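Local coordinates for galactose mutarotase related enzyme (Lactobacillus acidophilus, PDB 3DCD), which probably binds carbohydrate and may act as an isomerase, as aldose 1-epimerases of the galactose mutarotase family do, although its own activity is not established, at residues A[3-8]-A[84-89]; A[89-94]-A[113-118]; A[119-124]-A[286-291]. All coordinates share one frame; numbering follows the deposited sequence. Where two conformers were deposited one is given.

Contact 1. Residues A[3-8]-A[84-89]; sequences YTIENN and ENHTKE
His86 reaches across to strand 3-6 and meets Tyr3, Thr4 and Ile5. Its CB points toward that strand, and the ring is carried there by CG lying opposite the backbone N (chi1 -177°). His86 ND1 comes next to Tyr3 CD2, at 3.9 Å, and CE1 lies near the same ring carbon. The two rings form an offset edge-to-face pair, the edge of Tyr3 toward the face of His86, with planes at 89°. CD2 of the imidazole packs on Ile5 CG2. At the tip, His86 NE2 donates to Thr4 O over 2.8 Å. The oxygen lies in the imidazole plane, but NE2 sits above the carbonyl plane of Thr4. A water also donates to Thr4 O, so two donors hold it. Further along, Glu6 N donates to Lys88 O at 3.0 Å, and Ile5 CA makes a CA-H...O contact with the same oxygen at 3.2 Å. The extended Lys88 chain runs past Glu6, its CE 4.1 Å from Glu6 CG. Its NZ donates to a water that in turn donates to Asn8 OD1. Ile5 turns inward, onto Ile91, Tyr115 and Leu117. The two strand axes are 8.0 Å apart and inclined at 49°, so this is no regular strand pairing. It is the edge of a beta sandwich, where an outer strand of the N-terminal three-stranded sheet meets the edge strand of the large antiparallel sheet.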
loop_
_atom_site.group_PDB
_atom_site.type_symbol
_atom_site.label_atom_id
_atom_site.label_comp_id
_atom_site.label_asym_id
_atom_site.label_seq_id
_atom_site.Cartn_x
_atom_site.Cartn_y
_atom_site.Cartn_z
ATOM N N TYR A 3 5.250 -17.259 -6.743
ATOM C CA TYR A 3 6.017 -17.072 -7.969
ATOM C C TYR A 3 7.188 -16.159 -7.637
ATOM O O TYR A 3 7.064 -15.257 -6.804
ATOM C CB TYR A 3 5.146 -16.420 -9.057
ATOM C CG TYR A 3 3.984 -17.291 -9.514
ATOM C CD1 TYR A 3 2.765 -17.274 -8.841
ATOM C CD2 TYR A 3 4.112 -18.133 -10.612
ATOM C CE1 TYR A 3 1.697 -18.083 -9.251
ATOM C CE2 TYR A 3 3.047 -18.944 -11.031
ATOM C CZ TYR A 3 1.849 -18.906 -10.338
ATOM O OH TYR A 3 0.811 -19.702 -10.748
ATOM N N THR A 4 8.314 -16.397 -8.302
ATOM C CA THR A 4 9.546 -15.653 -8.072
ATOM C C THR A 4 9.942 -14.820 -9.283
ATOM O O THR A 4 9.845 -15.293 -10.417
ATOM C CB THR A 4 10.690 -16.639 -7.767
ATOM O OG1 THR A 4 10.417 -17.276 -6.522
ATOM C CG2 THR A 4 12.055 -15.920 -7.686
ATOM N N ILE A 5 10.340 -13.572 -9.020
ATOM C CA ILE A 5 11.071 -12.736 -9.970
ATOM C C ILE A 5 12.369 -12.323 -9.265
ATOM O O ILE A 5 12.380 -12.114 -8.052
ATOM C CB ILE A 5 10.252 -11.501 -10.508
ATOM C CG1 ILE A 5 9.844 -10.529 -9.385
ATOM C CG2 ILE A 5 9.013 -11.982 -11.299
ATOM C CD1 ILE A 5 9.284 -9.172 -9.863
ATOM N N GLU A 6 13.462 -12.235 -10.014
ATOM C CA GLU A 6 14.769 -12.054 -9.386
ATOM C C GLU A 6 15.837 -11.574 -10.344
ATOM O O GLU A 6 15.741 -11.759 -11.558
ATOM C CB GLU A 6 15.232 -13.352 -8.697
ATOM C CG GLU A 6 15.563 -14.501 -9.628
ATOM C CD GLU A 6 16.114 -15.710 -8.883
ATOM O OE1 GLU A 6 15.656 -16.842 -9.138
ATOM O OE2 GLU A 6 17.023 -15.536 -8.046
ATOM N N ASN A 7 16.852 -10.931 -9.781
ATOM C CA ASN A 7 18.054 -10.596 -10.521
ATOM C C ASN A 7 19.251 -10.744 -9.597
ATOM O O ASN A 7 19.136 -11.369 -8.542
ATOM C CB ASN A 7 17.963 -9.191 -11.138
ATOM C CG ASN A 7 17.607 -8.101 -10.120
ATOM O OD1 ASN A 7 16.982 -7.109 -10.476
ATOM N ND2 ASN A 7 17.979 -8.295 -8.867
ATOM N N ASN A 8 20.382 -10.158 -9.988
ATOM C CA ASN A 8 21.598 -10.204 -9.196
ATOM C C ASN A 8 21.578 -9.371 -7.906
ATOM O O ASN A 8 22.517 -9.464 -7.103
ATOM C CB ASN A 8 22.802 -9.780 -10.047
ATOM C CG ASN A 8 23.136 -10.778 -11.153
ATOM O OD1 ASN A 8 22.765 -11.960 -11.096
ATOM N ND2 ASN A 8 23.859 -10.303 -12.166
ATOM N N GLU A 84 -0.976 -13.599 -15.741
ATOM C CA GLU A 84 -1.129 -13.266 -17.154
ATOM C C GLU A 84 0.179 -13.355 -17.939
ATOM O O GLU A 84 0.182 -13.740 -19.121
ATOM C CB GLU A 84 -1.728 -11.856 -17.304
ATOM C CG GLU A 84 -2.087 -11.539 -18.754
ATOM C CD GLU A 84 -2.792 -10.220 -18.923
ATOM O OE1 GLU A 84 -2.309 -9.200 -18.391
ATOM O OE2 GLU A 84 -3.833 -10.208 -19.616
ATOM N N ASN A 85 1.275 -12.966 -17.282
ATOM C CA ASN A 85 2.601 -12.917 -17.895
ATOM C C ASN A 85 3.629 -13.116 -16.778
ATOM O O ASN A 85 3.453 -12.582 -15.691
ATOM C CB ASN A 85 2.803 -11.563 -18.580
ATOM C CG ASN A 85 4.169 -11.433 -19.247
ATOM O OD1 ASN A 85 4.365 -11.868 -20.386
ATOM N ND2 ASN A 85 5.106 -10.803 -18.552
ATOM N N HIS A 86 4.678 -13.901 -17.031
ATOM C CA HIS A 86 5.718 -14.111 -16.019
ATOM C C HIS A 86 7.053 -14.391 -16.699
ATOM O O HIS A 86 7.205 -15.410 -17.354
ATOM C CB HIS A 86 5.334 -15.275 -15.093
ATOM C CG HIS A 86 6.309 -15.532 -13.982
ATOM N ND1 HIS A 86 6.426 -16.763 -13.372
ATOM C CD2 HIS A 86 7.207 -14.722 -13.370
ATOM C CE1 HIS A 86 7.353 -16.702 -12.431
ATOM N NE2 HIS A 86 7.836 -15.472 -12.404
ATOM N N THR A 87 7.986 -13.450 -16.570
ATOM C CA THR A 87 9.355 -13.611 -17.069
ATOM C C THR A 87 10.315 -13.466 -15.871
ATOM O O THR A 87 9.860 -13.284 -14.736
ATOM C CB THR A 87 9.691 -12.590 -18.179
ATOM O OG1 THR A 87 9.493 -11.264 -17.681
ATOM C CG2 THR A 87 8.801 -12.804 -19.411
ATOM N N LYS A 88 11.628 -13.550 -16.109
ATOM C CA LYS A 88 12.556 -13.601 -14.984
ATOM C C LYS A 88 12.414 -12.404 -14.060
ATOM O O LYS A 88 12.475 -12.568 -12.856
ATOM C CB LYS A 88 14.017 -13.777 -15.416
ATOM C CG LYS A 88 14.930 -14.082 -14.224
ATOM C CD LYS A 88 16.373 -14.425 -14.607
ATOM C CE LYS A 88 17.200 -14.690 -13.338
ATOM N NZ LYS A 88 18.487 -15.445 -13.580
ATOM N N GLU A 89 12.220 -11.215 -14.620
ATOM C CA GLU A 89 12.201 -9.981 -13.808
ATOM C C GLU A 89 10.851 -9.271 -13.797
ATOM O O GLU A 89 10.775 -8.107 -13.405
ATOM C CB GLU A 89 13.274 -8.991 -14.282
ATOM C CG GLU A 89 14.713 -9.453 -14.162
ATOM C CD GLU A 89 15.669 -8.536 -14.929
ATOM O OE1 GLU A 89 15.225 -7.470 -15.404
ATOM O OE2 GLU A 89 16.853 -8.879 -15.088
HETATM O O HOH W 1 12.448 -15.762 -11.761
HETATM O O HOH W 2 19.965 -13.557 -11.446
#

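Contact 2. Residues A[89-94]-A[113-118]; sequences ESITFL and VNYNLM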
loop_
_atom_site.group_PDB
_atom_site.type_symbol
_atom_site.label_atom_id
_atom_site.label_comp_id
_atom_site.label_asym_id
_atom_site.label_seq_id
_atom_site.Cartn_x
_atom_site.Cartn_y
_atom_site.Cartn_z
ATOM N N GLU A 89 12.220 -11.215 -14.620
ATOM C CA GLU A 89 12.201 -9.981 -13.808
ATOM C C GLU A 89 10.851 -9.271 -13.797
ATOM O O GLU A 89 10.775 -8.107 -13.405
ATOM C CB GLU A 89 13.274 -8.991 -14.282
ATOM C CG GLU A 89 14.713 -9.453 -14.162
ATOM C CD GLU A 89 15.669 -8.536 -14.929
ATOM O OE1 GLU A 89 15.225 -7.470 -15.404
ATOM O OE2 GLU A 89 16.853 -8.879 -15.088
ATOM N N SER A 90 9.791 -9.958 -14.232
ATOM C CA SER A 90 8.470 -9.341 -14.288
ATOM C C SER A 90 7.342 -10.345 -14.148
ATOM O O SER A 90 7.435 -11.474 -14.637
ATOM C CB SER A 90 8.296 -8.563 -15.601
ATOM O OG SER A 90 7.112 -7.775 -15.555
ATOM N N ILE A 91 6.260 -9.923 -13.503
ATOM C CA ILE A 91 5.058 -10.774 -13.408
ATOM C C ILE A 91 3.834 -9.877 -13.326
ATOM O O ILE A 91 3.864 -8.822 -12.703
ATOM C CB ILE A 91 5.151 -11.785 -12.219
ATOM C CG1 ILE A 91 3.966 -12.749 -12.193
ATOM C CG2 ILE A 91 5.320 -11.049 -10.870
ATOM C CD1 ILE A 91 4.248 -14.012 -11.414
ATOM N N THR A 92 2.766 -10.291 -14.001
ATOM C CA THR A 92 1.537 -9.515 -14.005
ATOM C C THR A 92 0.432 -10.451 -13.582
ATOM O O THR A 92 0.262 -11.505 -14.168
ATOM C CB THR A 92 1.228 -8.924 -15.413
ATOM O OG1 THR A 92 2.312 -8.076 -15.819
ATOM C CG2 THR A 92 -0.083 -8.106 -15.414
ATOM N N PHE A 93 -0.275 -10.049 -12.531
ATOM C CA PHE A 93 -1.470 -10.715 -12.048
ATOM C C PHE A 93 -2.729 -9.996 -12.546
ATOM O O PHE A 93 -2.796 -8.767 -12.583
ATOM C CB PHE A 93 -1.472 -10.752 -10.512
ATOM C CG PHE A 93 -0.295 -11.491 -9.922
ATOM C CD1 PHE A 93 -0.358 -12.861 -9.709
ATOM C CD2 PHE A 93 0.873 -10.800 -9.578
ATOM C CE1 PHE A 93 0.742 -13.559 -9.170
ATOM C CE2 PHE A 93 1.969 -11.469 -9.043
ATOM C CZ PHE A 93 1.906 -12.852 -8.831
ATOM N N LEU A 94 -3.724 -10.791 -12.914
ATOM C CA LEU A 94 -4.960 -10.276 -13.426
ATOM C C LEU A 94 -6.139 -10.814 -12.630
ATOM O O LEU A 94 -6.260 -12.024 -12.389
ATOM C CB LEU A 94 -5.107 -10.668 -14.894
ATOM C CG LEU A 94 -6.430 -10.432 -15.618
ATOM C CD1 LEU A 94 -6.839 -8.975 -15.669
ATOM C CD2 LEU A 94 -6.363 -11.056 -17.046
ATOM N N VAL A 113 -2.090 -6.173 -11.484
ATOM C CA VAL A 113 -0.990 -5.785 -10.618
ATOM C C VAL A 113 0.281 -6.366 -11.222
ATOM O O VAL A 113 0.455 -7.592 -11.321
ATOM C CB VAL A 113 -1.179 -6.271 -9.136
ATOM C CG1 VAL A 113 -0.019 -5.795 -8.271
ATOM C CG2 VAL A 113 -2.493 -5.729 -8.565
ATOM N N ASN A 114 1.145 -5.466 -11.669
ATOM C CA ASN A 114 2.395 -5.851 -12.286
ATOM C C ASN A 114 3.529 -5.518 -11.347
ATOM O O ASN A 114 3.579 -4.423 -10.794
ATOM C CB ASN A 114 2.613 -5.112 -13.601
ATOM C CG ASN A 114 4.040 -5.284 -14.133
ATOM O OD1 ASN A 114 4.398 -6.326 -14.679
ATOM N ND2 ASN A 114 4.849 -4.265 -13.967
ATOM N N TYR A 115 4.435 -6.478 -11.181
ATOM C CA TYR A 115 5.657 -6.281 -10.416
ATOM C C TYR A 115 6.819 -6.490 -11.356
ATOM O O TYR A 115 6.854 -7.474 -12.105
ATOM C CB TYR A 115 5.760 -7.316 -9.293
ATOM C CG TYR A 115 4.708 -7.169 -8.230
ATOM C CD1 TYR A 115 3.578 -7.981 -8.228
ATOM C CD2 TYR A 115 4.855 -6.227 -7.216
ATOM C CE1 TYR A 115 2.611 -7.845 -7.238
ATOM C CE2 TYR A 115 3.899 -6.073 -6.213
ATOM C CZ TYR A 115 2.784 -6.889 -6.229
ATOM O OH TYR A 115 1.835 -6.745 -5.249
ATOM N N ASN A 116 7.780 -5.576 -11.324
ATOM C CA ASN A 116 8.964 -5.761 -12.130
ATOM C C ASN A 116 10.220 -5.208 -11.474
ATOM O O ASN A 116 10.150 -4.268 -10.676
ATOM C CB ASN A 116 8.751 -5.237 -13.551
ATOM C CG ASN A 116 8.763 -3.753 -13.628
ATOM O OD1 ASN A 116 9.834 -3.130 -13.588
ATOM N ND2 ASN A 116 7.576 -3.150 -13.751
ATOM N N LEU A 117 11.355 -5.825 -11.804
ATOM C CA LEU A 117 12.651 -5.460 -11.227
ATOM C C LEU A 117 13.564 -4.693 -12.168
ATOM O O LEU A 117 13.630 -4.981 -13.367
ATOM C CB LEU A 117 13.417 -6.718 -10.796
ATOM C CG LEU A 117 12.831 -7.520 -9.649
ATOM C CD1 LEU A 117 13.615 -8.791 -9.431
ATOM C CD2 LEU A 117 12.839 -6.658 -8.399
HETATM N N MSE A 118 14.266 -3.735 -11.572
HETATM C CA MSE A 118 15.362 -3.000 -12.189
HETATM C C MSE A 118 16.418 -2.853 -11.096
HETATM O O MSE A 118 16.211 -2.065 -10.172
HETATM C CB MSE A 118 14.856 -1.618 -12.616
HETATM C CG MSE A 118 15.935 -0.625 -13.032
HETATM SE SE MSE A 118 16.283 -0.676 -14.942
HETATM C CE MSE A 118 14.619 0.143 -15.574
#
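Glu89, Tyr115 and Phe93 have the most surface buried here, and each meets the other strand in its own way. Glu89 works through its backbone: its O accepts Leu117 N at 2.8 Å, and Asn116 CA adds a CA-H...O contact to the same oxygen. Glu89 CB lies 4.2 Å from Leu117 CB.

Tyr115 faces Ile91 as a hydrogen-bonded antiparallel pair. Ile91 N donates to Tyr115 O and Tyr115 N donates to Ile91 O, both at 2.9 Å and both nearly straight. Between the side chains, Ile91 CG2 lies 4.1 Å from Tyr115 CB. The phenol oxygen leaves the pair and bonds Ala19 O.

Phe93 is paired with Val113. Phe93 N donates to Val113 O at 2.8 Å, from a position tilted out of the carbonyl plane, and Val113 N returns a bond to Phe93 O. The Phe93 ring leans diagonally toward Tyr115. Its CG is turned away from the carbonyl carbon (chi1 -60°), and Tyr115 has the same choice (chi1 -66°). The side chains cross at about a right angle, with Phe93 CE2 3.9 Å from Tyr115 CD1. Ring edges meet there.

The opposite face is polar. It carries Ser90 and Thr92 on one strand and Asn114 and Asn116 on the other. The Asn116 amide is hydrogen-bonded to Glu123, on the next strand.

The strands run antiparallel, at 170°. Strands 2-6 and 10-15 lie over the apolar face of Ile91, Phe93, Tyr115 and Leu117, which makes this one layer of a beta sandwich, consistent with the galactose mutarotase-like fold.

Contact 3. Residues A[119-124]-A[286-291]; sequences NNLLEE and GFSMTY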
loop_
_atom_site.group_PDB
_atom_site.type_symbol
_atom_site.label_atom_id
_atom_site.label_comp_id
_atom_site.label_asym_id
_atom_site.label_seq_id
_atom_site.Cartn_x
_atom_site.Cartn_y
_atom_site.Cartn_z
ATOM N N ASN A 119 17.512 -3.597 -11.177
ATOM C CA ASN A 119 18.490 -3.584 -10.095
ATOM C C ASN A 119 17.808 -3.856 -8.748
ATOM O O ASN A 119 17.014 -4.795 -8.643
ATOM C CB ASN A 119 19.281 -2.273 -10.102
ATOM C CG ASN A 119 20.125 -2.115 -11.356
ATOM O OD1 ASN A 119 20.475 -1.003 -11.747
ATOM N ND2 ASN A 119 20.476 -3.226 -11.974
ATOM N N ASN A 120 18.085 -3.040 -7.733
ATOM C CA ASN A 120 17.448 -3.246 -6.437
ATOM C C ASN A 120 16.115 -2.502 -6.284
ATOM O O ASN A 120 15.655 -2.274 -5.156
ATOM C CB ASN A 120 18.415 -2.903 -5.290
ATOM C CG ASN A 120 18.749 -1.438 -5.240
ATOM O OD1 ASN A 120 18.728 -0.742 -6.274
ATOM N ND2 ASN A 120 19.054 -0.942 -4.027
ATOM N N LEU A 121 15.515 -2.133 -7.418
ATOM C CA LEU A 121 14.227 -1.429 -7.450
ATOM C C LEU A 121 13.100 -2.352 -7.922
ATOM O O LEU A 121 13.210 -3.006 -8.959
ATOM C CB LEU A 121 14.292 -0.154 -8.313
ATOM C CG LEU A 121 13.051 0.757 -8.345
ATOM C CD1 LEU A 121 13.398 2.207 -8.614
ATOM C CD2 LEU A 121 11.993 0.259 -9.349
ATOM N N LEU A 122 12.021 -2.370 -7.141
ATOM C CA LEU A 122 10.834 -3.148 -7.444
ATOM C C LEU A 122 9.656 -2.193 -7.669
ATOM O O LEU A 122 9.313 -1.411 -6.780
ATOM C CB LEU A 122 10.509 -4.076 -6.261
ATOM C CG LEU A 122 9.193 -4.864 -6.301
ATOM C CD1 LEU A 122 9.160 -5.821 -7.491
ATOM C CD2 LEU A 122 9.073 -5.659 -4.979
ATOM N N GLU A 123 9.044 -2.281 -8.845
ATOM C CA GLU A 123 7.818 -1.555 -9.144
ATOM C C GLU A 123 6.601 -2.392 -8.781
ATOM O O GLU A 123 6.598 -3.614 -8.990
ATOM C CB GLU A 123 7.750 -1.225 -10.636
ATOM C CG GLU A 123 8.792 -0.246 -11.106
ATOM C CD GLU A 123 8.591 0.178 -12.560
ATOM O OE1 GLU A 123 7.735 -0.410 -13.275
ATOM O OE2 GLU A 123 9.309 1.100 -12.986
ATOM N N GLU A 124 5.576 -1.723 -8.263
ATOM C CA GLU A 124 4.253 -2.325 -8.074
ATOM C C GLU A 124 3.284 -1.431 -8.834
ATOM O O GLU A 124 2.999 -0.315 -8.411
ATOM C CB GLU A 124 3.890 -2.380 -6.591
ATOM C CG GLU A 124 2.437 -2.848 -6.314
ATOM C CD GLU A 124 2.192 -3.151 -4.832
ATOM O OE1 GLU A 124 3.167 -3.422 -4.087
ATOM O OE2 GLU A 124 1.020 -3.123 -4.411
ATOM N N GLY A 286 0.893 3.499 -9.636
ATOM C CA GLY A 286 1.839 2.566 -9.054
ATOM C C GLY A 286 2.912 3.290 -8.304
ATOM O O GLY A 286 2.933 4.543 -8.245
ATOM N N PHE A 287 3.809 2.496 -7.713
ATOM C CA PHE A 287 4.892 3.043 -6.916
ATOM C C PHE A 287 6.104 2.126 -6.995
ATOM O O PHE A 287 6.000 1.012 -7.507
ATOM C CB PHE A 287 4.435 3.264 -5.471
ATOM C CG PHE A 287 3.960 2.006 -4.775
ATOM C CD1 PHE A 287 2.647 1.541 -4.966
ATOM C CD2 PHE A 287 4.817 1.299 -3.930
ATOM C CE1 PHE A 287 2.198 0.399 -4.317
ATOM C CE2 PHE A 287 4.370 0.150 -3.263
ATOM C CZ PHE A 287 3.074 -0.302 -3.463
ATOM N N SER A 288 7.243 2.601 -6.502
ATOM C CA SER A 288 8.489 1.865 -6.624
ATOM C C SER A 288 9.202 1.791 -5.283
ATOM O O SER A 288 9.134 2.729 -4.491
ATOM C CB SER A 288 9.402 2.522 -7.647
ATOM O OG SER A 288 8.725 2.596 -8.886
HETATM N N MSE A 289 9.894 0.681 -5.049
HETATM C CA MSE A 289 10.558 0.463 -3.771
HETATM C C MSE A 289 11.992 0.077 -4.057
HETATM O O MSE A 289 12.234 -0.768 -4.915
HETATM C CB MSE A 289 9.876 -0.674 -3.003
HETATM C CG MSE A 289 8.460 -0.376 -2.485
HETATM SE SE MSE A 289 7.435 -2.002 -2.129
HETATM C CE MSE A 289 7.101 -2.504 -4.016
ATOM N N THR A 290 12.941 0.689 -3.346
ATOM C CA THR A 290 14.332 0.221 -3.379
ATOM C C THR A 290 14.739 -0.273 -1.981
ATOM O O THR A 290 14.270 0.251 -0.967
ATOM C CB THR A 290 15.319 1.299 -3.862
ATOM O OG1 THR A 290 15.388 2.358 -2.892
ATOM C CG2 THR A 290 14.854 1.877 -5.197
ATOM N N TYR A 291 15.596 -1.282 -1.946
ATOM C CA TYR A 291 15.996 -1.907 -0.695
ATOM C C TYR A 291 17.506 -1.922 -0.518
ATOM O O TYR A 291 18.238 -2.259 -1.451
ATOM C CB TYR A 291 15.500 -3.349 -0.657
ATOM C CG TYR A 291 14.053 -3.512 -1.077
ATOM C CD1 TYR A 291 13.026 -3.461 -0.138
ATOM C CD2 TYR A 291 13.719 -3.703 -2.411
ATOM C CE1 TYR A 291 11.673 -3.603 -0.523
ATOM C CE2 TYR A 291 12.381 -3.846 -2.807
ATOM C CZ TYR A 291 11.373 -3.797 -1.857
ATOM O OH TYR A 291 10.068 -3.955 -2.258
HETATM O O HOH W 3 10.200 2.998 -11.258
#
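Glu124 and Phe287 lie side by side in the buried part of this antiparallel pairing. Glu124 CB sits over one face of the Phe287 ring, a CH-pi contact of 4.1 Å to the centroid. The carboxylate continues past the rim, where Glu124 OE1 is 3.2 Å from Phe287 CZ. Next to them, Leu122 CD2 packs on the selenomethionine Met289, 3.8 Å from its CE. Leu122 CD2 also reaches Tyr291 OH at 3.4 Å, and Leu122 CB meets the edge of that ring in its plane. The backbone bonds are nearly straight: the N-H...O angle is 179° from Glu124 N to Phe287 O and 173° from Leu122 N to Met289 O.

The other face is more open to solvent. There Leu121 CD1 touches Thr290 CG2, while a water joins Glu123 OE2 to Ser288 OG. Arg232 also bonds Ser288. At the end, Tyr291 N makes only a weak bond to Asn120 O, but Asn120 ND2 donates to Tyr291 O at 3.0 Å from above its carbonyl plane.

The water-linked groups Glu123 and Ser288 lie on one face. The other is mostly apolar but also takes in the Glu124 carboxylate beside Phe287. Tyr291 OH is buried against Leu122 and has no hydrogen-bond partner in the model, probably at an energetic cost.

From the N terminus, strand 2-6 comes first, and contact 1 closes a loop of 75 residues when 84-89 arrives. The chain then turns at Glu89, which contacts 1 and 2 share, and strand 90-96 begins. Contact 2 closes the shorter loop, with helix 99-104, when strand 109-118 returns. A turn leads into strand 121-130, and contact 3 spans 161 residues to strand 282-292. The three loops follow in series; none nests in or crosses another. Contacts 2 and 3 join neighbouring strands of the large sheet, and strands 109-118 and 121-130, consecutive in the chain, are neighbours in it too. Contact 1 ties its edge to the small N-terminal sheet.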